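Rpb7-binding protein seb1 (PDB 5MDT) drives transcription termination by binding RNA polymerase II and nascent RNA, with this CTD-interacting domain probably holding the polymerase's C-terminal repeats. Local coordinates at residues A45-Y50 / D104-D109; K49-A54 / L60-I65; I65-V70 / C126-K131; E85-A90 / G95-A100. One frame throughout, in Å; residues are numbered along the deposited sequence.

Contact 1: A45-Y50 / D104-D109; sequences ASVYKY and DSLVAD
Tyr-48 and Leu-106 have the nearest CA atoms, 7.3 Å apart, of two helical segments, 45-50 and 104-109, that run almost parallel with their axes inclined by 15° and 10.8 Å apart at closest. At that spacing the helices meet through the ends of side chains, and Leu-106 does so with both of its branches. One methyl, CD1, reaches Val-47 CG1 at 4.3 Å; the other, CD2, lies 3.7 Å from Tyr-48 CD1, coming to the ring obliquely. The phenol is brought to this place by a first torsion that sets CG anti to the backbone N (chi1 175°) and carries the ring across to the second helix. There Ser-105 CB stands at the edge of the ring, 4.2 Å from Tyr-48 CE1. Past the phenol oxygen a water, lying in the ring plane, joins the two hydroxyls: it is 2.7 Å from Tyr-48 OH and 3.0 Å from Ser-105 OG. The contact thus grades from an apolar interior to a hydrated, partly exposed margin. On the inner side helix 59-79 packs against both helices, with Ile-65 and Ile-69 against Val-47 and Leu-63 against Leu-106, while Phe-7 of helix 4-16 also reaches Val-47.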
loop_
_atom_site.group_PDB
_atom_site.type_symbol
_atom_site.label_atom_id
_atom_site.label_comp_id
_atom_site.label_asym_id
_atom_site.label_seq_id
_atom_site.Cartn_x
_atom_site.Cartn_y
_atom_site.Cartn_z
ATOM N N ALA A 45 -9.392 3.340 -0.839
ATOM C CA ALA A 45 -9.951 3.387 -2.207
ATOM C C ALA A 45 -9.185 4.396 -3.087
ATOM O O ALA A 45 -8.990 4.134 -4.279
ATOM C CB ALA A 45 -11.457 3.739 -2.157
ATOM N N SER A 46 -8.783 5.552 -2.538
ATOM C CA SER A 46 -8.011 6.536 -3.322
ATOM C C SER A 46 -6.624 5.976 -3.730
ATOM O O SER A 46 -6.176 6.211 -4.851
ATOM C CB SER A 46 -7.878 7.853 -2.557
ATOM O OG SER A 46 -9.089 8.595 -2.642
ATOM N N VAL A 47 -5.954 5.205 -2.841
ATOM C CA VAL A 47 -4.671 4.584 -3.214
ATOM C C VAL A 47 -4.923 3.555 -4.348
ATOM O O VAL A 47 -4.135 3.475 -5.292
ATOM C CB VAL A 47 -4.058 3.916 -1.974
ATOM C CG1 VAL A 47 -2.834 3.068 -2.355
ATOM C CG2 VAL A 47 -3.696 4.976 -0.939
ATOM N N TYR A 48 -5.993 2.752 -4.238
ATOM C CA TYR A 48 -6.318 1.757 -5.253
ATOM C C TYR A 48 -6.528 2.465 -6.606
ATOM O O TYR A 48 -5.921 2.070 -7.596
ATOM C CB TYR A 48 -7.588 0.980 -4.834
ATOM C CG TYR A 48 -8.080 -0.003 -5.886
ATOM C CD1 TYR A 48 -7.514 -1.272 -6.004
ATOM C CD2 TYR A 48 -9.025 0.379 -6.834
ATOM C CE1 TYR A 48 -7.954 -2.175 -6.979
ATOM C CE2 TYR A 48 -9.493 -0.519 -7.796
ATOM C CZ TYR A 48 -8.939 -1.787 -7.878
ATOM O OH TYR A 48 -9.414 -2.642 -8.845
ATOM N N LYS A 49 -7.326 3.550 -6.630
ATOM C CA LYS A 49 -7.619 4.276 -7.893
ATOM C C LYS A 49 -6.335 4.871 -8.483
ATOM O O LYS A 49 -6.071 4.703 -9.684
ATOM C CB LYS A 49 -8.655 5.379 -7.657
ATOM C CG LYS A 49 -10.045 4.768 -7.465
ATOM C CD LYS A 49 -11.100 5.824 -7.042
ATOM C CE LYS A 49 -11.437 6.911 -8.042
ATOM N NZ LYS A 49 -11.954 6.382 -9.306
ATOM N N TYR A 50 -5.494 5.462 -7.635
ATOM C CA TYR A 50 -4.224 6.010 -8.124
ATOM C C TYR A 50 -3.347 4.911 -8.700
ATOM O O TYR A 50 -2.858 5.058 -9.823
ATOM C CB TYR A 50 -3.465 6.764 -6.998
ATOM C CG TYR A 50 -2.056 7.150 -7.430
ATOM C CD1 TYR A 50 -1.841 8.185 -8.337
ATOM C CD2 TYR A 50 -0.943 6.453 -6.957
ATOM C CE1 TYR A 50 -0.553 8.518 -8.771
ATOM C CE2 TYR A 50 0.346 6.756 -7.414
ATOM C CZ TYR A 50 0.532 7.800 -8.306
ATOM O OH TYR A 50 1.771 8.131 -8.792
ATOM N N ASP A 104 -3.153 -7.760 -3.077
ATOM C CA ASP A 104 -2.952 -8.729 -4.163
ATOM C C ASP A 104 -3.141 -8.071 -5.532
ATOM O O ASP A 104 -2.290 -8.248 -6.407
ATOM C CB ASP A 104 -3.874 -9.957 -4.025
ATOM C CG ASP A 104 -3.483 -10.959 -2.957
ATOM O OD1 ASP A 104 -2.479 -10.710 -2.240
ATOM O OD2 ASP A 104 -4.176 -11.994 -2.834
ATOM N N SER A 105 -4.235 -7.281 -5.698
ATOM C CA SER A 105 -4.561 -6.582 -6.957
ATOM C C SER A 105 -3.468 -5.617 -7.359
ATOM O O SER A 105 -3.101 -5.582 -8.541
ATOM C CB SER A 105 -5.871 -5.789 -6.835
ATOM O OG SER A 105 -6.954 -6.666 -6.603
ATOM N N LEU A 106 -2.966 -4.799 -6.403
ATOM C CA LEU A 106 -1.925 -3.841 -6.724
ATOM C C LEU A 106 -0.600 -4.520 -7.066
ATOM O O LEU A 106 0.088 -4.054 -7.981
ATOM C CB LEU A 106 -1.765 -2.761 -5.645
ATOM C CG LEU A 106 -3.066 -1.941 -5.325
ATOM C CD1 LEU A 106 -2.703 -0.686 -4.543
ATOM C CD2 LEU A 106 -3.857 -1.581 -6.601
ATOM N N VAL A 107 -0.243 -5.638 -6.371
ATOM C CA VAL A 107 0.993 -6.379 -6.736
ATOM C C VAL A 107 0.829 -6.997 -8.121
ATOM O O VAL A 107 1.733 -6.896 -8.960
ATOM C CB VAL A 107 1.454 -7.391 -5.652
ATOM C CG1 VAL A 107 2.663 -8.220 -6.125
ATOM C CG2 VAL A 107 1.779 -6.664 -4.342
ATOM N N ALA A 108 -0.345 -7.605 -8.390
ATOM C CA ALA A 108 -0.610 -8.231 -9.695
ATOM C C ALA A 108 -0.511 -7.209 -10.826
ATOM O O ALA A 108 0.088 -7.493 -11.850
ATOM C CB ALA A 108 -1.984 -8.880 -9.693
ATOM N N ASP A 109 -1.053 -6.009 -10.618
ATOM C CA ASP A 109 -1.030 -4.912 -11.585
ATOM C C ASP A 109 0.416 -4.456 -11.820
ATOM O O ASP A 109 0.804 -4.198 -12.964
ATOM C CB ASP A 109 -1.879 -3.752 -11.047
ATOM C CG ASP A 109 -2.029 -2.580 -11.983
ATOM O OD1 ASP A 109 -2.747 -2.722 -13.000
ATOM O OD2 ASP A 109 -1.505 -1.492 -11.658
HETATM O O HOH W 1 -8.650 -5.248 -8.615
#

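Contact 2: K49-A54 / L60-I65; sequences KYAKRA and LGALYI
Ala-51 and Tyr-50 meet Ala-62 in the buried seam of an antiparallel helical hairpin, formed by helix 40-53 and helix 59-79, which succeed one another in the all-helical array of the CTD-interacting domain. A short connection turns the chain round, and the segments 49-54 and 60-65 run back along each other at 165° with an axis separation of 9.3 Å. Small residues permit this closeness: the CA atoms of Ala-51 and Ala-62 are 5.3 Å apart, and their CB methyls meet at 3.7 Å. Tyr-50, the residue before Ala-51, covers the neighbouring ground. Its CG is anti to the backbone N (chi1 171°), which carries the ring toward the facing helix, where CE2 lies 3.9 Å from Ala-62 CB and 4.4 Å from Ile-65 CD1, both approached obliquely. Leu-14 of helix 4-16 touches both Tyr-50 and Ile-65, so a third helix closes over this side of the seam, while Leu-106 of helix 92-113 packs on Ala-51. The tyrosine is also hemmed in by its own segment: Arg-53 NH2 lies in plane at the ring's edge, and Ala-54 CB sits over one face, 4.0 Å above the plane and offset toward the rim.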
loop_
_atom_site.group_PDB
_atom_site.type_symbol
_atom_site.label_atom_id
_atom_site.label_comp_id
_atom_site.label_asym_id
_atom_site.label_seq_id
_atom_site.Cartn_x
_atom_site.Cartn_y
_atom_site.Cartn_z
ATOM N N LYS A 49 -7.326 3.550 -6.630
ATOM C CA LYS A 49 -7.619 4.276 -7.893
ATOM C C LYS A 49 -6.335 4.871 -8.483
ATOM O O LYS A 49 -6.071 4.703 -9.684
ATOM C CB LYS A 49 -8.655 5.379 -7.657
ATOM C CG LYS A 49 -10.045 4.768 -7.465
ATOM C CD LYS A 49 -11.100 5.824 -7.042
ATOM C CE LYS A 49 -11.437 6.911 -8.042
ATOM N NZ LYS A 49 -11.954 6.382 -9.306
ATOM N N TYR A 50 -5.494 5.462 -7.635
ATOM C CA TYR A 50 -4.224 6.010 -8.124
ATOM C C TYR A 50 -3.347 4.911 -8.700
ATOM O O TYR A 50 -2.858 5.058 -9.823
ATOM C CB TYR A 50 -3.465 6.764 -6.998
ATOM C CG TYR A 50 -2.056 7.150 -7.430
ATOM C CD1 TYR A 50 -1.841 8.185 -8.337
ATOM C CD2 TYR A 50 -0.943 6.453 -6.957
ATOM C CE1 TYR A 50 -0.553 8.518 -8.771
ATOM C CE2 TYR A 50 0.346 6.756 -7.414
ATOM C CZ TYR A 50 0.532 7.800 -8.306
ATOM O OH TYR A 50 1.771 8.131 -8.792
ATOM N N ALA A 51 -3.136 3.802 -7.942
ATOM C CA ALA A 51 -2.247 2.725 -8.425
ATOM C C ALA A 51 -2.695 2.164 -9.767
ATOM O O ALA A 51 -1.879 1.915 -10.651
ATOM C CB ALA A 51 -2.184 1.611 -7.406
ATOM N N LYS A 52 -3.998 2.019 -9.941
ATOM C CA LYS A 52 -4.512 1.419 -11.185
ATOM C C LYS A 52 -4.383 2.369 -12.373
ATOM O O LYS A 52 -4.078 1.909 -13.463
ATOM C CB LYS A 52 -5.979 1.001 -10.966
ATOM C CG LYS A 52 -6.153 -0.199 -10.007
ATOM C CD LYS A 52 -5.611 -1.554 -10.565
ATOM C CE LYS A 52 -6.535 -2.128 -11.611
ATOM N NZ LYS A 52 -6.003 -3.384 -12.240
ATOM N N ARG A 53 -4.548 3.698 -12.172
ATOM C CA ARG A 53 -4.451 4.636 -13.315
ATOM C C ARG A 53 -3.046 5.129 -13.587
ATOM O O ARG A 53 -2.786 5.666 -14.657
ATOM C CB ARG A 53 -5.383 5.857 -13.134
ATOM C CG ARG A 53 -4.921 6.874 -12.085
ATOM C CD ARG A 53 -5.939 8.008 -11.888
ATOM N NE ARG A 53 -5.334 9.085 -11.093
ATOM C CZ ARG A 53 -5.586 9.313 -9.808
ATOM N NH1 ARG A 53 -6.517 8.623 -9.169
ATOM N NH2 ARG A 53 -4.947 10.293 -9.172
ATOM N N ALA A 54 -2.156 5.002 -12.610
ATOM C CA ALA A 54 -0.817 5.561 -12.701
ATOM C C ALA A 54 0.015 5.055 -13.869
ATOM O O ALA A 54 -0.187 3.918 -14.304
ATOM C CB ALA A 54 -0.077 5.338 -11.380
ATOM N N LEU A 60 5.450 1.089 -8.722
ATOM C CA LEU A 60 6.274 0.831 -7.534
ATOM C C LEU A 60 6.042 1.883 -6.460
ATOM O O LEU A 60 5.833 1.510 -5.303
ATOM C CB LEU A 60 7.764 0.725 -7.876
ATOM C CG LEU A 60 8.692 0.461 -6.688
ATOM C CD1 LEU A 60 8.405 -0.889 -6.034
ATOM C CD2 LEU A 60 10.162 0.524 -7.138
ATOM N N GLY A 61 6.043 3.167 -6.845
ATOM C CA GLY A 61 5.793 4.269 -5.898
ATOM C C GLY A 61 4.433 4.107 -5.226
ATOM O O GLY A 61 4.272 4.450 -4.045
ATOM N N ALA A 62 3.417 3.610 -5.964
ATOM C CA ALA A 62 2.085 3.401 -5.379
ATOM C C ALA A 62 2.143 2.281 -4.311
ATOM O O ALA A 62 1.474 2.373 -3.282
ATOM C CB ALA A 62 1.081 3.037 -6.471
ATOM N N LEU A 63 2.963 1.249 -4.558
ATOM C CA LEU A 63 3.172 0.173 -3.581
ATOM C C LEU A 63 3.924 0.689 -2.357
ATOM O O LEU A 63 3.631 0.240 -1.244
ATOM C CB LEU A 63 3.895 -1.021 -4.193
ATOM C CG LEU A 63 3.014 -1.851 -5.155
ATOM C CD1 LEU A 63 3.836 -2.929 -5.827
ATOM C CD2 LEU A 63 1.850 -2.487 -4.415
ATOM N N TYR A 64 4.865 1.664 -2.522
ATOM C CA TYR A 64 5.524 2.256 -1.348
ATOM C C TYR A 64 4.498 3.052 -0.510
ATOM O O TYR A 64 4.592 3.090 0.723
ATOM C CB TYR A 64 6.665 3.186 -1.765
ATOM C CG TYR A 64 7.884 2.464 -2.308
ATOM C CD1 TYR A 64 8.174 1.154 -1.928
ATOM C CD2 TYR A 64 8.789 3.117 -3.136
ATOM C CE1 TYR A 64 9.340 0.508 -2.367
ATOM C CE2 TYR A 64 9.950 2.479 -3.590
ATOM C CZ TYR A 64 10.216 1.176 -3.205
ATOM O OH TYR A 64 11.371 0.559 -3.622
ATOM N N ILE A 65 3.521 3.696 -1.189
ATOM C CA ILE A 65 2.468 4.427 -0.437
ATOM C C ILE A 65 1.634 3.397 0.357
ATOM O O ILE A 65 1.403 3.597 1.548
ATOM C CB ILE A 65 1.588 5.276 -1.397
ATOM C CG1 ILE A 65 2.407 6.448 -1.959
ATOM C CG2 ILE A 65 0.276 5.793 -0.687
ATOM C CD1 ILE A 65 1.761 7.030 -3.219
#

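Contact 3: I65-V70 / C126-K131; sequences ILDSIV and CDIWEK
The indole of Trp-129 and the carboxylate of Asp-67 are the flat groups that meet here, steeply inclined to each other and joined where the five-membered ring presents its N-H. Trp-129 NE1 donates to Asp-67 OD1 at 2.8 Å, but the bond is bent, with an N-H...O angle of 132°, because the oxygen lies 33° out of the indole plane. The acceptor is met on its anti side, slightly off the carboxylate plane. Val-70 CG1 also comes obliquely to the indole, 4.1 Å from NE1, its side chain crossing that of Trp-129 at about a right angle. Elsewhere the indole meets Phe-135 edge-to-face. Asp-67 is placed for the bond by a first torsion that puts CG anti to the backbone N (chi1 169°), and its OD1 takes a salt bridge from Arg-71 NE as well, so two donors grip one buried oxygen and limit rotation of the carboxylate. Ile-128 CG2 stands 4.1 Å from the same OD1. A phenylalanine in place of Trp-129 would probably leave that oxygen to Arg-71 without its second donor and open a gap beside Val-70. Segments 65-70 and 126-131, nearly parallel and with their axes 11.6 Å apart, are thereby tied together, and with them helices 59-79 and 119-131, as in the right-handed helical superhelix of CTD-interacting domains.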
loop_
_atom_site.group_PDB
_atom_site.type_symbol
_atom_site.label_atom_id
_atom_site.label_comp_id
_atom_site.label_asym_id
_atom_site.label_seq_id
_atom_site.Cartn_x
_atom_site.Cartn_y
_atom_site.Cartn_z
ATOM N N ILE A 65 3.521 3.696 -1.189
ATOM C CA ILE A 65 2.468 4.427 -0.437
ATOM C C ILE A 65 1.634 3.397 0.357
ATOM O O ILE A 65 1.403 3.597 1.548
ATOM C CB ILE A 65 1.588 5.276 -1.397
ATOM C CG1 ILE A 65 2.407 6.448 -1.959
ATOM C CG2 ILE A 65 0.276 5.793 -0.687
ATOM C CD1 ILE A 65 1.761 7.030 -3.219
ATOM N N LEU A 66 1.170 2.336 -0.309
ATOM C CA LEU A 66 0.404 1.259 0.308
ATOM C C LEU A 66 1.171 0.685 1.497
ATOM O O LEU A 66 0.586 0.506 2.554
ATOM C CB LEU A 66 0.119 0.131 -0.712
ATOM C CG LEU A 66 -0.555 -1.137 -0.152
ATOM C CD1 LEU A 66 -1.982 -0.837 0.360
ATOM C CD2 LEU A 66 -0.651 -2.239 -1.243
ATOM N N ASP A 67 2.486 0.435 1.324
ATOM C CA ASP A 67 3.321 -0.115 2.375
ATOM C C ASP A 67 3.307 0.771 3.612
ATOM O O ASP A 67 3.104 0.281 4.726
ATOM C CB ASP A 67 4.764 -0.272 1.861
ATOM C CG ASP A 67 5.737 -0.592 2.983
ATOM O OD1 ASP A 67 5.476 -1.563 3.738
ATOM O OD2 ASP A 67 6.699 0.198 3.184
ATOM N N SER A 68 3.547 2.068 3.417
ATOM C CA SER A 68 3.627 3.002 4.548
ATOM C C SER A 68 2.277 3.115 5.259
ATOM O O SER A 68 2.215 3.050 6.489
ATOM C CB SER A 68 4.082 4.371 4.068
ATOM O OG SER A 68 4.232 5.257 5.164
ATOM N N ILE A 69 1.205 3.209 4.489
ATOM C CA ILE A 69 -0.135 3.326 5.076
ATOM C C ILE A 69 -0.554 2.052 5.838
ATOM O O ILE A 69 -1.011 2.174 6.968
ATOM C CB ILE A 69 -1.129 3.746 3.983
ATOM C CG1 ILE A 69 -0.895 5.241 3.625
ATOM C CG2 ILE A 69 -2.579 3.527 4.487
ATOM C CD1 ILE A 69 -1.654 5.730 2.422
ATOM N N VAL A 70 -0.380 0.846 5.240
ATOM C CA VAL A 70 -0.791 -0.409 5.890
ATOM C C VAL A 70 -0.020 -0.641 7.192
ATOM O O VAL A 70 -0.640 -0.954 8.207
ATOM C CB VAL A 70 -0.789 -1.659 4.960
ATOM C CG1 VAL A 70 0.630 -2.102 4.569
ATOM C CG2 VAL A 70 -1.567 -2.814 5.593
ATOM N N CYS A 126 7.798 -7.605 0.624
ATOM C CA CYS A 126 7.350 -8.866 1.228
ATOM C C CYS A 126 8.168 -9.195 2.477
ATOM O O CYS A 126 7.593 -9.631 3.473
ATOM C CB CYS A 126 7.397 -10.004 0.217
ATOM S SG CYS A 126 6.303 -9.757 -1.198
ATOM N N ASP A 127 9.496 -8.953 2.424
ATOM C CA ASP A 127 10.419 -9.170 3.542
ATOM C C ASP A 127 10.057 -8.248 4.711
ATOM O O ASP A 127 10.010 -8.708 5.853
ATOM C CB ASP A 127 11.871 -8.896 3.110
ATOM C CG ASP A 127 12.514 -9.943 2.216
ATOM O OD1 ASP A 127 12.002 -11.085 2.170
ATOM O OD2 ASP A 127 13.544 -9.629 1.586
ATOM N N ILE A 128 9.793 -6.952 4.414
ATOM C CA ILE A 128 9.403 -5.935 5.398
ATOM C C ILE A 128 8.103 -6.364 6.095
ATOM O O ILE A 128 8.025 -6.327 7.326
ATOM C CB ILE A 128 9.339 -4.518 4.743
ATOM C CG1 ILE A 128 10.775 -4.003 4.442
ATOM C CG2 ILE A 128 8.555 -3.504 5.621
ATOM C CD1 ILE A 128 10.866 -2.822 3.467
ATOM N N TRP A 129 7.118 -6.817 5.302
ATOM C CA TRP A 129 5.816 -7.289 5.772
ATOM C C TRP A 129 5.926 -8.566 6.605
ATOM O O TRP A 129 5.192 -8.727 7.575
ATOM C CB TRP A 129 4.868 -7.479 4.585
ATOM C CG TRP A 129 4.553 -6.197 3.875
ATOM C CD1 TRP A 129 4.530 -4.944 4.418
ATOM C CD2 TRP A 129 4.116 -6.056 2.519
ATOM N NE1 TRP A 129 4.137 -4.027 3.475
ATOM C CE2 TRP A 129 3.863 -4.681 2.302
ATOM C CE3 TRP A 129 3.959 -6.956 1.444
ATOM C CZ2 TRP A 129 3.442 -4.183 1.065
ATOM C CZ3 TRP A 129 3.510 -6.462 0.222
ATOM C CH2 TRP A 129 3.272 -5.090 0.038
ATOM N N GLU A 130 6.838 -9.461 6.226
ATOM C CA GLU A 130 7.079 -10.706 6.954
ATOM C C GLU A 130 7.642 -10.407 8.350
ATOM O O GLU A 130 7.170 -10.977 9.336
ATOM C CB GLU A 130 8.021 -11.615 6.148
ATOM C CG GLU A 130 8.252 -12.985 6.760
ATOM C CD GLU A 130 8.933 -13.941 5.803
ATOM O OE1 GLU A 130 10.038 -13.611 5.316
ATOM O OE2 GLU A 130 8.340 -15.004 5.509
ATOM N N LYS A 131 8.629 -9.493 8.419
ATOM C CA LYS A 131 9.308 -9.063 9.641
ATOM C C LYS A 131 8.338 -8.334 10.587
ATOM O O LYS A 131 8.405 -8.530 11.804
ATOM C CB LYS A 131 10.508 -8.165 9.271
ATOM C CG LYS A 131 11.430 -7.792 10.428
ATOM C CD LYS A 131 12.399 -6.690 10.014
ATOM C CE LYS A 131 13.246 -6.195 11.160
ATOM N NZ LYS A 131 14.218 -5.165 10.713
#

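Contact 4: E85-A90 / G95-A100; sequences ENPVDA and GWCKAA
Lys-98 reaches from its helix to the loop that precedes it, meeting the backbone of Asp-89 with its amino end. From CB the chain sets out with CG anti to the carbonyl carbon (chi1 -65°) and continues extended through CD and CE. On its way the side chain touches Ala-41 and Val-44 of helix 40-53. At the last torsion it bends (chi4 74°), and the turn brings NZ to the loop, 3.1 Å from Asp-89 O. The firm polar partner of NZ is Asn-40 OD1, and since Asn-40 ND2 donates to Asp-89 O, that one side chain serves both the lysine and the loop. A water takes a further bond from Lys-98 NZ at 3.1 Å and gives one to Asp-89 OD1 at 2.9 Å. The carboxylate and the ammonium group are therefore linked through solvent, OD1 and NZ being 4.8 Å apart, and their opposite charges probably add a mild attraction. Within the all-helical CTD-interacting domain this is an interhelix connection: the irregular segment 85-90, between helix 59-79 and helix 92-113, folds back on the opening turns of the helix it leads into. Val-88 N adds to this by bonding to Ser-93 OG. Two residues before Asp-89 on the loop, and next to the lysine on the helix, the contact is apolar. Cys-97 meets the CG corner of the proline ring, with Pro-87 CG 4.0 Å from Cys-97 CB and 4.1 Å from Cys-97 SG.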
loop_
_atom_site.group_PDB
_atom_site.type_symbol
_atom_site.label_atom_id
_atom_site.label_comp_id
_atom_site.label_asym_id
_atom_site.label_seq_id
_atom_site.Cartn_x
_atom_site.Cartn_y
_atom_site.Cartn_z
ATOM N N GLU A 85 -8.004 -10.013 12.564
ATOM C CA GLU A 85 -9.009 -11.062 12.346
ATOM C C GLU A 85 -10.427 -10.561 12.634
ATOM O O GLU A 85 -11.365 -10.956 11.936
ATOM C CB GLU A 85 -8.698 -12.313 13.178
ATOM C CG GLU A 85 -7.981 -13.403 12.401
ATOM C CD GLU A 85 -7.682 -14.661 13.199
ATOM O OE1 GLU A 85 -8.337 -15.698 12.941
ATOM O OE2 GLU A 85 -6.794 -14.613 14.080
ATOM N N ASN A 86 -10.581 -9.686 13.653
ATOM C CA ASN A 86 -11.860 -9.068 14.021
ATOM C C ASN A 86 -11.691 -7.531 13.988
ATOM O O ASN A 86 -11.531 -6.906 15.043
ATOM C CB ASN A 86 -12.337 -9.585 15.383
ATOM C CG ASN A 86 -12.499 -11.081 15.406
ATOM O OD1 ASN A 86 -13.406 -11.642 14.780
ATOM N ND2 ASN A 86 -11.586 -11.763 16.086
ATOM N N PRO A 87 -11.641 -6.908 12.780
ATOM C CA PRO A 87 -11.373 -5.463 12.719
ATOM C C PRO A 87 -12.528 -4.538 13.072
ATOM O O PRO A 87 -13.695 -4.890 12.888
ATOM C CB PRO A 87 -10.924 -5.254 11.273
ATOM C CG PRO A 87 -11.642 -6.296 10.514
ATOM C CD PRO A 87 -11.767 -7.482 11.421
ATOM N N VAL A 88 -12.177 -3.337 13.568
ATOM C CA VAL A 88 -13.107 -2.247 13.860
ATOM C C VAL A 88 -13.043 -1.422 12.573
ATOM O O VAL A 88 -12.017 -0.790 12.289
ATOM C CB VAL A 88 -12.737 -1.411 15.115
ATOM C CG1 VAL A 88 -13.807 -0.362 15.403
ATOM C CG2 VAL A 88 -12.523 -2.302 16.340
ATOM N N ASP A 89 -14.113 -1.502 11.765
ATOM C CA ASP A 89 -14.216 -0.876 10.444
ATOM C C ASP A 89 -13.781 0.597 10.398
ATOM O O ASP A 89 -12.977 0.960 9.538
ATOM C CB ASP A 89 -15.638 -1.054 9.890
ATOM C CG ASP A 89 -16.032 -2.511 9.677
ATOM O OD1 ASP A 89 -15.142 -3.325 9.316
ATOM O OD2 ASP A 89 -17.231 -2.839 9.861
ATOM N N ALA A 90 -14.252 1.417 11.358
ATOM C CA ALA A 90 -13.939 2.848 11.413
ATOM C C ALA A 90 -12.641 3.161 12.153
ATOM O O ALA A 90 -12.355 4.331 12.409
ATOM C CB ALA A 90 -15.096 3.607 12.059
ATOM N N GLY A 95 -8.703 -0.101 8.652
ATOM C CA GLY A 95 -7.813 0.389 7.595
ATOM C C GLY A 95 -6.789 -0.655 7.176
ATOM O O GLY A 95 -6.514 -0.817 5.985
ATOM N N TRP A 96 -6.227 -1.383 8.162
ATOM C CA TRP A 96 -5.234 -2.442 7.946
ATOM C C TRP A 96 -5.889 -3.565 7.101
ATOM O O TRP A 96 -5.301 -4.022 6.122
ATOM C CB TRP A 96 -4.792 -2.954 9.330
ATOM C CG TRP A 96 -3.796 -4.081 9.395
ATOM C CD1 TRP A 96 -3.081 -4.630 8.367
ATOM C CD2 TRP A 96 -3.393 -4.774 10.581
ATOM N NE1 TRP A 96 -2.270 -5.634 8.840
ATOM C CE2 TRP A 96 -2.441 -5.745 10.198
ATOM C CE3 TRP A 96 -3.753 -4.674 11.938
ATOM C CZ2 TRP A 96 -1.855 -6.629 11.125
ATOM C CZ3 TRP A 96 -3.157 -5.532 12.859
ATOM C CH2 TRP A 96 -2.218 -6.493 12.449
ATOM N N CYS A 97 -7.128 -3.941 7.444
ATOM C CA CYS A 97 -7.904 -4.955 6.727
ATOM C C CYS A 97 -8.177 -4.523 5.264
ATOM O O CYS A 97 -7.919 -5.294 4.339
ATOM C CB CYS A 97 -9.200 -5.250 7.478
ATOM S SG CYS A 97 -10.317 -6.380 6.613
ATOM N N LYS A 98 -8.691 -3.298 5.060
ATOM C CA LYS A 98 -9.003 -2.793 3.708
ATOM C C LYS A 98 -7.732 -2.687 2.877
ATOM O O LYS A 98 -7.760 -3.079 1.717
ATOM C CB LYS A 98 -9.729 -1.445 3.738
ATOM C CG LYS A 98 -11.112 -1.525 4.367
ATOM C CD LYS A 98 -11.825 -0.172 4.339
ATOM C CE LYS A 98 -13.098 -0.160 5.164
ATOM N NZ LYS A 98 -12.840 -0.141 6.639
ATOM N N ALA A 99 -6.617 -2.184 3.452
ATOM C CA ALA A 99 -5.350 -2.108 2.691
ATOM C C ALA A 99 -4.875 -3.529 2.298
ATOM O O ALA A 99 -4.424 -3.738 1.173
ATOM C CB ALA A 99 -4.284 -1.368 3.494
ATOM N N ALA A 100 -5.041 -4.521 3.204
ATOM C CA ALA A 100 -4.701 -5.923 2.911
ATOM C C ALA A 100 -5.532 -6.436 1.721
ATOM O O ALA A 100 -4.990 -7.104 0.831
ATOM C CB ALA A 100 -4.964 -6.793 4.137
HETATM O O HOH W 2 -12.938 -3.158 7.420
#

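In the fold
Helix 59-79 runs through the middle of this set and lets the contacts be read as a chain of packing. Contacts 1 and 2 share helix 40-53, their centres about 6 Å apart, and Leu-106 CD2 of the first lies 3.7 Å from Ala-51 CB of the second. Contacts 2 and 3 meet in sequence at Ile-65, with centres about 14 Å apart. Contact 3 passes to contact 4 through Val-70, whose CG2 is 3.6 Å from Trp-96 CD1. Contacts 2 and 4, with centres about 20 Å apart, lie on opposite sides of the chain's centre and do not touch. The structure holds no CTD peptide.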